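Local coordinates for N-(5'-phosphoribosyl)anthranilate isomerase (Thermococcus kodakarensis, PDB 5LHF), which catalyses the third step of tryptophan biosynthesis, the isomerisation of N-(5-phospho-beta-D-ribosyl)anthranilate to 1-(2-carboxyphenylamino)-1-deoxy-D-ribulose 5-phosphate, at residues A[56-62]-A[78-84]; A[64-68]-A[92-97]; A[108-114]-A[142-148]. All blocks are in the same frame, centred on the assembly; numbering follows the deposited sequence.

Contact 1 of 3, residues A[56-62]-A[78-84]; sequences YLVSTMK and YIQVHSD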
loop_
_atom_site.group_PDB
_atom_site.type_symbol
_atom_site.label_atom_id
_atom_site.label_comp_id
_atom_site.label_asym_id
_atom_site.label_seq_id
_atom_site.Cartn_x
_atom_site.Cartn_y
_atom_site.Cartn_z
ATOM N N TYR A 56 -7.290 -4.474 -2.775
ATOM C CA TYR A 56 -6.148 -5.357 -2.570
ATOM C C TYR A 56 -6.363 -6.271 -1.374
ATOM O O TYR A 56 -6.789 -5.820 -0.310
ATOM C CB TYR A 56 -4.879 -4.521 -2.371
ATOM C CG TYR A 56 -4.418 -3.883 -3.658
ATOM C CD1 TYR A 56 -4.994 -2.702 -4.121
ATOM C CD2 TYR A 56 -3.419 -4.470 -4.412
ATOM C CE1 TYR A 56 -4.584 -2.133 -5.316
ATOM C CE2 TYR A 56 -3.000 -3.925 -5.583
ATOM C CZ TYR A 56 -3.572 -2.751 -6.039
ATOM O OH TYR A 56 -3.121 -2.236 -7.242
ATOM N N LEU A 57 -6.052 -7.556 -1.553
ATOM C CA LEU A 57 -5.883 -8.473 -0.427
ATOM C C LEU A 57 -4.493 -8.225 0.131
ATOM O O LEU A 57 -3.498 -8.561 -0.520
ATOM C CB LEU A 57 -6.045 -9.923 -0.879
ATOM C CG LEU A 57 -6.140 -10.994 0.220
ATOM C CD1 LEU A 57 -7.422 -10.819 1.051
ATOM C CD2 LEU A 57 -6.075 -12.400 -0.392
ATOM N N VAL A 58 -4.415 -7.611 1.313
ATOM C CA VAL A 58 -3.153 -7.123 1.867
ATOM C C VAL A 58 -2.673 -8.093 2.938
ATOM O O VAL A 58 -3.428 -8.413 3.868
ATOM C CB VAL A 58 -3.328 -5.721 2.471
ATOM C CG1 VAL A 58 -2.008 -5.226 3.021
ATOM C CG2 VAL A 58 -3.948 -4.732 1.447
ATOM N N SER A 59 -1.415 -8.525 2.848
ATOM C CA SER A 59 -0.939 -9.470 3.852
ATOM C C SER A 59 0.579 -9.518 3.914
ATOM O O SER A 59 1.285 -9.235 2.939
ATOM C CB SER A 59 -1.480 -10.878 3.594
ATOM O OG SER A 59 -1.130 -11.748 4.673
ATOM N N THR A 60 1.064 -9.946 5.075
ATOM C CA THR A 60 2.471 -10.248 5.283
ATOM C C THR A 60 2.775 -11.729 5.126
ATOM O O THR A 60 3.903 -12.147 5.409
ATOM C CB THR A 60 2.899 -9.787 6.671
ATOM O OG1 THR A 60 2.071 -10.438 7.640
ATOM C CG2 THR A 60 2.737 -8.274 6.797
ATOM N N MET A 61 1.794 -12.528 4.700
ATOM C CA MET A 61 2.038 -13.929 4.387
ATOM C C MET A 61 3.318 -14.083 3.580
ATOM O O MET A 61 3.611 -13.278 2.693
ATOM C CB MET A 61 0.857 -14.515 3.615
ATOM C CG MET A 61 -0.279 -14.927 4.512
ATOM S SD MET A 61 -1.692 -15.504 3.580
ATOM C CE MET A 61 -2.198 -14.064 2.636
ATOM N N LYS A 62 4.083 -15.124 3.907
ATOM C CA LYS A 62 5.435 -15.297 3.396
ATOM C C LYS A 62 5.554 -16.338 2.288
ATOM O O LYS A 62 6.478 -16.239 1.473
ATOM C CB LYS A 62 6.380 -15.687 4.545
ATOM C CG LYS A 62 6.332 -14.746 5.746
ATOM C CD LYS A 62 7.310 -15.160 6.840
ATOM C CE LYS A 62 8.752 -15.082 6.356
ATOM N NZ LYS A 62 9.157 -13.703 5.957
ATOM N N TYR A 78 -6.517 -8.508 -6.847
ATOM C CA TYR A 78 -5.363 -7.681 -6.519
ATOM C C TYR A 78 -4.797 -8.154 -5.196
ATOM O O TYR A 78 -5.556 -8.430 -4.267
ATOM C CB TYR A 78 -5.752 -6.204 -6.374
ATOM C CG TYR A 78 -6.248 -5.599 -7.660
ATOM C CD1 TYR A 78 -5.370 -4.940 -8.524
ATOM C CD2 TYR A 78 -7.588 -5.683 -8.017
ATOM C CE1 TYR A 78 -5.818 -4.389 -9.707
ATOM C CE2 TYR A 78 -8.042 -5.136 -9.193
ATOM C CZ TYR A 78 -7.154 -4.494 -10.035
ATOM O OH TYR A 78 -7.612 -3.949 -11.212
ATOM N N ILE A 79 -3.470 -8.233 -5.096
ATOM C CA ILE A 79 -2.842 -8.585 -3.832
ATOM C C ILE A 79 -1.716 -7.605 -3.551
ATOM O O ILE A 79 -1.051 -7.100 -4.465
ATOM C CB ILE A 79 -2.313 -10.048 -3.802
ATOM C CG1 ILE A 79 -1.177 -10.270 -4.800
ATOM C CG2 ILE A 79 -3.452 -11.035 -4.070
ATOM C CD1 ILE A 79 -0.552 -11.674 -4.702
ATOM N N GLN A 80 -1.530 -7.314 -2.271
ATOM C CA GLN A 80 -0.439 -6.459 -1.814
ATOM C C GLN A 80 0.454 -7.326 -0.943
ATOM O O GLN A 80 0.053 -7.743 0.148
ATOM C CB GLN A 80 -0.955 -5.241 -1.059
ATOM C CG GLN A 80 0.137 -4.421 -0.359
ATOM C CD GLN A 80 -0.358 -3.031 0.020
ATOM O OE1 GLN A 80 -1.236 -2.471 -0.631
ATOM N NE2 GLN A 80 0.141 -2.515 1.122
ATOM N N VAL A 81 1.655 -7.597 -1.433
ATOM C CA VAL A 81 2.593 -8.492 -0.763
ATOM C C VAL A 81 3.501 -7.637 0.113
ATOM O O VAL A 81 4.360 -6.902 -0.390
ATOM C CB VAL A 81 3.386 -9.315 -1.782
ATOM C CG1 VAL A 81 4.453 -10.167 -1.102
ATOM C CG2 VAL A 81 2.442 -10.195 -2.569
ATOM N N HIS A 82 3.277 -7.708 1.423
ATOM C CA HIS A 82 4.030 -7.004 2.458
ATOM C C HIS A 82 5.082 -7.903 3.079
ATOM O O HIS A 82 5.207 -7.977 4.304
ATOM C CB HIS A 82 3.082 -6.489 3.536
ATOM C CG HIS A 82 2.810 -5.022 3.462
ATOM N ND1 HIS A 82 3.698 -4.078 3.926
ATOM C CD2 HIS A 82 1.743 -4.336 2.994
ATOM C CE1 HIS A 82 3.199 -2.872 3.731
ATOM N NE2 HIS A 82 2.011 -3.003 3.170
ATOM N N SER A 83 5.814 -8.635 2.250
ATOM C CA SER A 83 6.814 -9.580 2.714
ATOM C C SER A 83 7.825 -9.756 1.597
ATOM O O SER A 83 7.629 -9.273 0.479
ATOM C CB SER A 83 6.201 -10.927 3.110
ATOM O OG SER A 83 6.061 -11.773 1.982
ATOM N N ASP A 84 8.919 -10.443 1.915
ATOM C CA ASP A 84 9.983 -10.699 0.947
ATOM C C ASP A 84 9.871 -12.096 0.353
ATOM O O ASP A 84 10.867 -12.811 0.206
ATOM C CB ASP A 84 11.356 -10.474 1.582
ATOM C CG ASP A 84 11.498 -11.147 2.935
ATOM O OD1 ASP A 84 10.946 -12.251 3.113
ATOM O OD2 ASP A 84 12.160 -10.569 3.825
#

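Contact 2 of 3, residues A[64-68]-A[92-97]; sequences FPEWA and RLKDEY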
loop_
_atom_site.group_PDB
_atom_site.type_symbol
_atom_site.label_atom_id
_atom_site.label_comp_id
_atom_site.label_asym_id
_atom_site.label_seq_id
_atom_site.Cartn_x
_atom_site.Cartn_y
_atom_site.Cartn_z
ATOM N N PHE A 64 4.058 -19.236 -0.790
ATOM C CA PHE A 64 3.076 -19.432 -1.853
ATOM C C PHE A 64 1.817 -20.152 -1.373
ATOM O O PHE A 64 0.707 -19.704 -1.711
ATOM C CB PHE A 64 3.729 -20.180 -3.019
ATOM C CG PHE A 64 2.774 -20.493 -4.139
ATOM C CD1 PHE A 64 2.065 -21.688 -4.154
ATOM C CD2 PHE A 64 2.598 -19.596 -5.177
ATOM C CE1 PHE A 64 1.189 -21.979 -5.176
ATOM C CE2 PHE A 64 1.723 -19.870 -6.200
ATOM C CZ PHE A 64 1.013 -21.071 -6.200
ATOM N N PRO A 65 1.892 -21.251 -0.618
ATOM C CA PRO A 65 0.642 -21.957 -0.274
ATOM C C PRO A 65 -0.307 -21.121 0.564
ATOM O O PRO A 65 -1.526 -21.233 0.416
ATOM C CB PRO A 65 1.139 -23.193 0.494
ATOM C CG PRO A 65 2.528 -23.384 0.032
ATOM C CD PRO A 65 3.078 -22.014 -0.204
ATOM N N GLU A 66 0.231 -20.313 1.474
ATOM C CA GLU A 66 -0.587 -19.369 2.223
ATOM C C GLU A 66 -1.313 -18.406 1.292
ATOM O O GLU A 66 -2.532 -18.214 1.391
ATOM C CB GLU A 66 0.303 -18.607 3.195
ATOM C CG GLU A 66 0.875 -19.466 4.295
ATOM C CD GLU A 66 1.799 -18.685 5.189
ATOM O OE1 GLU A 66 2.974 -18.487 4.809
ATOM O OE2 GLU A 66 1.335 -18.248 6.259
ATOM N N TRP A 67 -0.576 -17.777 0.383
ATOM C CA TRP A 67 -1.221 -16.851 -0.547
ATOM C C TRP A 67 -2.232 -17.557 -1.433
ATOM O O TRP A 67 -3.327 -17.033 -1.666
ATOM C CB TRP A 67 -0.171 -16.143 -1.401
ATOM C CG TRP A 67 0.333 -14.924 -0.746
ATOM C CD1 TRP A 67 1.539 -14.765 -0.104
ATOM C CD2 TRP A 67 -0.345 -13.658 -0.647
ATOM N NE1 TRP A 67 1.647 -13.473 0.373
ATOM C CE2 TRP A 67 0.502 -12.783 0.064
ATOM C CE3 TRP A 67 -1.584 -13.184 -1.094
ATOM C CZ2 TRP A 67 0.151 -11.455 0.335
ATOM C CZ3 TRP A 67 -1.941 -11.878 -0.806
ATOM C CH2 TRP A 67 -1.068 -11.024 -0.109
ATOM N N ALA A 68 -1.873 -18.731 -1.961
ATOM C CA ALA A 68 -2.779 -19.455 -2.845
ATOM C C ALA A 68 -4.088 -19.785 -2.145
ATOM O O ALA A 68 -5.169 -19.635 -2.722
ATOM C CB ALA A 68 -2.107 -20.738 -3.346
ATOM N N ARG A 92 4.379 -17.011 -9.693
ATOM C CA ARG A 92 3.481 -18.158 -9.691
ATOM C C ARG A 92 2.051 -17.730 -9.397
ATOM O O ARG A 92 1.103 -18.266 -9.982
ATOM C CB ARG A 92 3.950 -19.219 -8.679
ATOM C CG ARG A 92 5.198 -20.021 -9.094
ATOM C CD ARG A 92 5.363 -21.304 -8.252
ATOM N NE ARG A 92 4.160 -22.128 -8.306
ATOM C CZ ARG A 92 3.821 -23.044 -7.400
ATOM N NH1 ARG A 92 4.586 -23.279 -6.337
ATOM N NH2 ARG A 92 2.691 -23.716 -7.553
ATOM N N LEU A 93 1.870 -16.762 -8.491
ATOM C CA LEU A 93 0.527 -16.302 -8.170
ATOM C C LEU A 93 -0.134 -15.618 -9.361
ATOM O O LEU A 93 -1.323 -15.834 -9.616
ATOM C CB LEU A 93 0.573 -15.360 -6.971
ATOM C CG LEU A 93 0.910 -16.047 -5.650
ATOM C CD1 LEU A 93 1.238 -15.000 -4.601
ATOM C CD2 LEU A 93 -0.301 -16.886 -5.197
ATOM N N LYS A 94 0.606 -14.775 -10.081
ATOM C CA LYS A 94 0.025 -14.079 -11.229
ATOM C C LYS A 94 -0.391 -15.053 -12.323
ATOM O O LYS A 94 -1.443 -14.879 -12.946
ATOM C CB LYS A 94 1.015 -13.051 -11.781
ATOM C CG LYS A 94 1.378 -11.944 -10.802
ATOM C CD LYS A 94 2.826 -11.506 -10.999
ATOM C CE LYS A 94 3.085 -11.090 -12.436
ATOM N NZ LYS A 94 4.544 -10.875 -12.650
ATOM N N ASP A 95 0.416 -16.085 -12.578
ATOM C CA ASP A 95 0.087 -17.012 -13.659
ATOM C C ASP A 95 -0.995 -18.005 -13.260
ATOM O O ASP A 95 -1.897 -18.291 -14.055
ATOM C CB ASP A 95 1.341 -17.748 -14.117
ATOM C CG ASP A 95 2.364 -16.811 -14.716
ATOM O OD1 ASP A 95 1.959 -15.906 -15.480
ATOM O OD2 ASP A 95 3.566 -16.970 -14.420
ATOM N N GLU A 96 -0.928 -18.535 -12.039
ATOM C CA GLU A 96 -1.836 -19.590 -11.628
ATOM C C GLU A 96 -3.148 -19.073 -11.065
ATOM O O GLU A 96 -4.142 -19.812 -11.064
ATOM C CB GLU A 96 -1.134 -20.501 -10.619
ATOM C CG GLU A 96 0.036 -21.255 -11.258
ATOM C CD GLU A 96 0.898 -21.972 -10.253
ATOM O OE1 GLU A 96 2.126 -22.031 -10.472
ATOM O OE2 GLU A 96 0.346 -22.471 -9.247
ATOM N N TYR A 97 -3.190 -17.816 -10.619
ATOM C CA TYR A 97 -4.424 -17.244 -10.117
ATOM C C TYR A 97 -4.820 -15.946 -10.804
ATOM O O TYR A 97 -5.947 -15.493 -10.608
ATOM C CB TYR A 97 -4.332 -17.034 -8.596
ATOM C CG TYR A 97 -4.219 -18.351 -7.859
ATOM C CD1 TYR A 97 -2.984 -18.847 -7.467
ATOM C CD2 TYR A 97 -5.346 -19.123 -7.607
ATOM C CE1 TYR A 97 -2.878 -20.064 -6.813
ATOM C CE2 TYR A 97 -5.253 -20.340 -6.951
ATOM C CZ TYR A 97 -4.015 -20.809 -6.559
ATOM O OH TYR A 97 -3.918 -22.025 -5.909
#

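Contact 3 of 3, residues A[108-114]-A[142-148]; sequences PRESDDP and GRRHDYR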
loop_
_atom_site.group_PDB
_atom_site.type_symbol
_atom_site.label_atom_id
_atom_site.label_comp_id
_atom_site.label_asym_id
_atom_site.label_seq_id
_atom_site.Cartn_x
_atom_site.Cartn_y
_atom_site.Cartn_z
ATOM N N PRO A 108 15.156 1.158 3.466
ATOM C CA PRO A 108 16.298 0.838 4.331
ATOM C C PRO A 108 16.908 2.083 4.956
ATOM O O PRO A 108 16.861 3.179 4.391
ATOM C CB PRO A 108 17.294 0.162 3.376
ATOM C CG PRO A 108 16.504 -0.199 2.152
ATOM C CD PRO A 108 15.407 0.814 2.057
ATOM N N ARG A 109 17.497 1.899 6.134
ATOM C CA ARG A 109 18.214 2.957 6.839
ATOM C C ARG A 109 19.615 2.483 7.202
ATOM O O ARG A 109 20.053 2.573 8.350
ATOM C CB ARG A 109 17.459 3.399 8.090
ATOM C CG ARG A 109 16.200 4.231 7.817
ATOM C CD ARG A 109 15.434 4.453 9.117
ATOM N NE ARG A 109 14.211 5.221 8.933
ATOM C CZ ARG A 109 13.461 5.663 9.936
ATOM N NH1 ARG A 109 13.818 5.406 11.188
ATOM N NH2 ARG A 109 12.361 6.366 9.690
ATOM N N GLU A 110 20.336 1.956 6.214
ATOM C CA GLU A 110 21.651 1.373 6.437
ATOM C C GLU A 110 22.794 2.361 6.215
ATOM O O GLU A 110 23.955 2.007 6.447
ATOM C CB GLU A 110 21.843 0.154 5.532
ATOM C CG GLU A 110 20.781 -0.916 5.700
ATOM C CD GLU A 110 20.580 -1.315 7.149
ATOM O OE1 GLU A 110 21.586 -1.432 7.882
ATOM O OE2 GLU A 110 19.415 -1.510 7.557
ATOM N N SER A 111 22.501 3.581 5.775
ATOM C CA SER A 111 23.528 4.583 5.542
ATOM C C SER A 111 22.998 5.952 5.947
ATOM O O SER A 111 21.788 6.192 5.970
ATOM C CB SER A 111 23.972 4.597 4.070
ATOM O OG SER A 111 24.779 5.729 3.793
ATOM N N ASP A 112 23.920 6.852 6.290
ATOM C CA ASP A 112 23.534 8.240 6.501
ATOM C C ASP A 112 23.300 8.966 5.183
ATOM O O ASP A 112 22.593 9.982 5.165
ATOM C CB ASP A 112 24.599 8.974 7.320
ATOM C CG ASP A 112 24.768 8.393 8.716
ATOM O OD1 ASP A 112 25.784 8.710 9.377
ATOM O OD2 ASP A 112 23.886 7.625 9.152
ATOM N N ASP A 113 23.873 8.465 4.086
ATOM C CA ASP A 113 23.634 9.031 2.766
ATOM C C ASP A 113 22.411 8.369 2.146
ATOM O O ASP A 113 22.434 7.152 1.920
ATOM C CB ASP A 113 24.850 8.826 1.880
ATOM C CG ASP A 113 24.646 9.322 0.453
ATOM O OD1 ASP A 113 23.660 10.045 0.178
ATOM O OD2 ASP A 113 25.506 8.999 -0.396
ATOM N N PRO A 114 21.336 9.110 1.856
ATOM C CA PRO A 114 20.156 8.469 1.246
ATOM C C PRO A 114 20.444 7.858 -0.116
ATOM O O PRO A 114 19.771 6.896 -0.511
ATOM C CB PRO A 114 19.137 9.613 1.154
ATOM C CG PRO A 114 19.635 10.676 2.090
ATOM C CD PRO A 114 21.125 10.546 2.106
ATOM N N GLY A 142 14.407 9.452 11.429
ATOM C CA GLY A 142 14.803 8.865 10.157
ATOM C C GLY A 142 13.799 9.050 9.035
ATOM O O GLY A 142 14.099 8.694 7.890
ATOM N N ARG A 143 12.623 9.593 9.335
ATOM C CA ARG A 143 11.590 9.720 8.315
ATOM C C ARG A 143 12.025 10.667 7.199
ATOM O O ARG A 143 11.754 10.412 6.020
ATOM C CB ARG A 143 10.292 10.189 8.964
ATOM C CG ARG A 143 9.119 10.220 8.039
ATOM C CD ARG A 143 7.828 10.350 8.828
ATOM N NE ARG A 143 6.709 10.487 7.912
ATOM C CZ ARG A 143 6.068 9.465 7.366
ATOM N NH1 ARG A 143 6.415 8.210 7.667
ATOM N NH2 ARG A 143 5.072 9.706 6.526
ATOM N N ARG A 144 12.713 11.758 7.549
ATOM C CA ARG A 144 13.221 12.663 6.523
ATOM C C ARG A 144 14.206 11.947 5.605
ATOM O O ARG A 144 14.197 12.149 4.385
ATOM C CB ARG A 144 13.869 13.888 7.173
ATOM C CG ARG A 144 12.866 14.951 7.617
ATOM C CD ARG A 144 13.534 16.116 8.343
ATOM N NE ARG A 144 14.234 17.029 7.438
ATOM C CZ ARG A 144 13.701 18.138 6.934
ATOM N NH1 ARG A 144 12.456 18.478 7.241
ATOM N NH2 ARG A 144 14.413 18.910 6.120
ATOM N N HIS A 145 15.064 11.104 6.182
ATOM C CA HIS A 145 15.954 10.269 5.383
ATOM C C HIS A 145 15.165 9.351 4.461
ATOM O O HIS A 145 15.563 9.116 3.312
ATOM C CB HIS A 145 16.849 9.455 6.315
ATOM C CG HIS A 145 17.487 8.264 5.668
ATOM N ND1 HIS A 145 16.828 7.064 5.495
ATOM C CD2 HIS A 145 18.735 8.080 5.177
ATOM C CE1 HIS A 145 17.637 6.201 4.909
ATOM N NE2 HIS A 145 18.801 6.792 4.706
ATOM N N ASP A 146 14.055 8.801 4.954
ATOM C CA ASP A 146 13.255 7.899 4.133
ATOM C C ASP A 146 12.655 8.625 2.935
ATOM O O ASP A 146 12.599 8.067 1.835
ATOM C CB ASP A 146 12.164 7.244 4.978
ATOM C CG ASP A 146 12.726 6.336 6.063
ATOM O OD1 ASP A 146 13.960 6.166 6.127
ATOM O OD2 ASP A 146 11.921 5.783 6.844
ATOM N N TYR A 147 12.206 9.870 3.126
ATOM C CA TYR A 147 11.715 10.655 1.993
ATOM C C TYR A 147 12.814 10.897 0.958
ATOM O O TYR A 147 12.559 10.859 -0.252
ATOM C CB TYR A 147 11.159 11.999 2.469
ATOM C CG TYR A 147 9.825 11.972 3.198
ATOM C CD1 TYR A 147 9.032 10.830 3.246
ATOM C CD2 TYR A 147 9.365 13.111 3.849
ATOM C CE1 TYR A 147 7.808 10.837 3.928
ATOM C CE2 TYR A 147 8.151 13.124 4.525
ATOM C CZ TYR A 147 7.384 11.998 4.565
ATOM O OH TYR A 147 6.186 12.049 5.243
ATOM N N ARG A 148 14.040 11.172 1.409
ATOM C CA ARG A 148 15.123 11.415 0.458
ATOM C C ARG A 148 15.420 10.178 -0.375
ATOM O O ARG A 148 15.697 10.281 -1.578
ATOM C CB ARG A 148 16.385 11.862 1.190
ATOM C CG ARG A 148 16.272 13.208 1.826
ATOM C CD ARG A 148 17.375 13.397 2.836
ATOM N NE ARG A 148 17.018 14.361 3.867
ATOM C CZ ARG A 148 17.040 15.676 3.701
ATOM N NH1 ARG A 148 17.395 16.197 2.541
ATOM N NH2 ARG A 148 16.703 16.468 4.698
#

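Contact 1 of 3, residues A[56-62]-A[78-84]
Two neighbouring parallel strands of the TIM barrel meet here, 55-59 and 78-81, the ends of a beta-alpha-beta unit whose crossover helix is 64-74. Leu57 works in both directions: its N donates to Tyr78 O (2.9 Å), and its O receives Gln80 N, a nearly straight bond at 171°. One step on, Ser59 N donates to Gln80 O, and His82 N closes the series on Ser59 O. Leu57 and Ile79 turn to the helix-covered face, where Trp67 lies against Ile79. Val58 and Gln80 point the other way, into the barrel. With CG anti to its backbone N (chi1 171°) and the chain extended beyond, Gln80 runs alongside Val58, its CB 3.9 Å from Val58 CG2, and delivers OE1 to Lys7 of the first strand. A buried amide oxygen thus has a lysine, probably charged, as its partner inside the barrel.

At the start of the strands, Tyr56 offers a ring face to Tyr78: Tyr78 CB sits 3.7 Å from the centroid of the Tyr56 ring, a CH-pi contact, while the two rings are set obliquely, their planes 55° apart. The edge of the Tyr56 ring runs beside the backbone of Ile79. Past the C-terminal ends of the strands, where TIM barrels carry their active sites, the chains stay together as loops. Thr60 CG2 packs on His82 CB at 3.7 Å. Ser59 OG receives Met61 N in an ST turn and also bonds Val31 O, tying this loop to the preceding strand's end. Lys62 bends its chain to bring NZ to Asp84 OD1, a long salt bridge. Beside it, the hydroxyl of Ser83 donates from OG to Met61 O at 3.0 Å.

Contact 2 of 3, residues A[64-68]-A[92-97]
Helices 64-74 and 87-97 run side by side in roughly the same direction, their short segments inclined at 40° with axes 11.0 Å apart, so long side chains do the bridging. Phe64 is the knob, set in a hole formed by Arg92, Leu93, Glu96 and Tyr97. Its CG is anti to the backbone N (chi1 177°), which carries the ring across to the second helix. The Arg92 guanidinium lies flat over one ring face, CZ 3.7 Å from the Phe64 centroid, in a cation-pi stack with planes 21° apart. Arg92 in turn grips Glu96 side-on, Arg92 NE donating to Glu96 OE1 at 3.0 Å and NH2 to OE2 at 3.1 Å, which fixes the guanidinium's rotation. A leucine in place of Arg92 has no guanidinium, and the Phe64 face would probably lose its flat cation-pi partner while the Glu96 carboxylate is left without its mate. Deeper in, Leu93 CD1 touches Trp67 CB at 3.7 Å. Separately, Ala68 CB touches Tyr97 CE1 at 3.6 Å, while the Tyr97 hydroxyl bonds Glu72 further along the first helix. Below this pair of barrel helices lies strand 78-81, whose Ile79 is touched by both Trp67 and Leu93.

Contact 3 of 3, residues A[108-114]-A[142-148]
One aspartate oxygen, Asp146 OD1, takes hydrogen bonds from two side chains on different segments: Arg109, in the beta-alpha loop of the TIM barrel between strand 100-106 and helix 114-126, and His145, its own neighbour on helix 143-156. His145 ND1 reaches Asp146 OD1 at 3.1 Å, in the plane of its imidazole and nearly straight (169°), which fixes the ring's rotation. Arg109 grips the Asp146 carboxylate side-on: Arg109 NE donates to OD1 at 3.0 Å, close to the guanidinium plane, while NH2 reaches OD2 at 2.9 Å from above the carboxylate plane. The two flat groups are therefore twisted, by 45°, not coplanar. An extended chain from CG to NE carries the guanidinium that far, and its NH2 also bonds Val139 O. Gly142 CA lies over the centre of the Arg109 guanidinium, 3.4 Å above its plane. Asp146 OD2 has a further donor in Gly138 N, so the buried carboxylate is well supplied and would probably favour the ionised state.

The imidazole also fills the bend of the loop. The CE1 edge of His145 faces Pro108 O at 3.2 Å, in the ring plane, and NE2 lies near Ser111 O, with a weak hydrogen bond to Asp117 of helix 114-126. That loop is itself shaped by an ST turn, Ser111 OG receiving Asp113 N, and Asp113 then N-caps helix 114-126 through Ala115 N. At the first turn of this helix Pro114 lies alongside Arg148, CB to CB at 3.6 Å, and its CG touches Arg148 CD at the same distance.

How the contacts relate
Contacts 1 and 2 lie in adjoining layers of the same part of the barrel: contact 1 joins strands 55-59 and 78-81, and contact 2 packs the crossover helix between them against the next helix outside. They touch through Trp67, whose NE1 bonds Met61 O while its ring lies against the Ile79 side chain and the backbone oxygens of Leu57 and Gln80. Contact 3 stands apart, its centre about 24 Å from that of contact 1 and 33 Å from that of contact 2, and pairs a surface loop with helix 143-156. Chemistry follows place: backbone hydrogen bonds dominate the inner strands, an aromatic knob under a charged cover joins the helices, and side-chain salt bridging pins the loop at the surface.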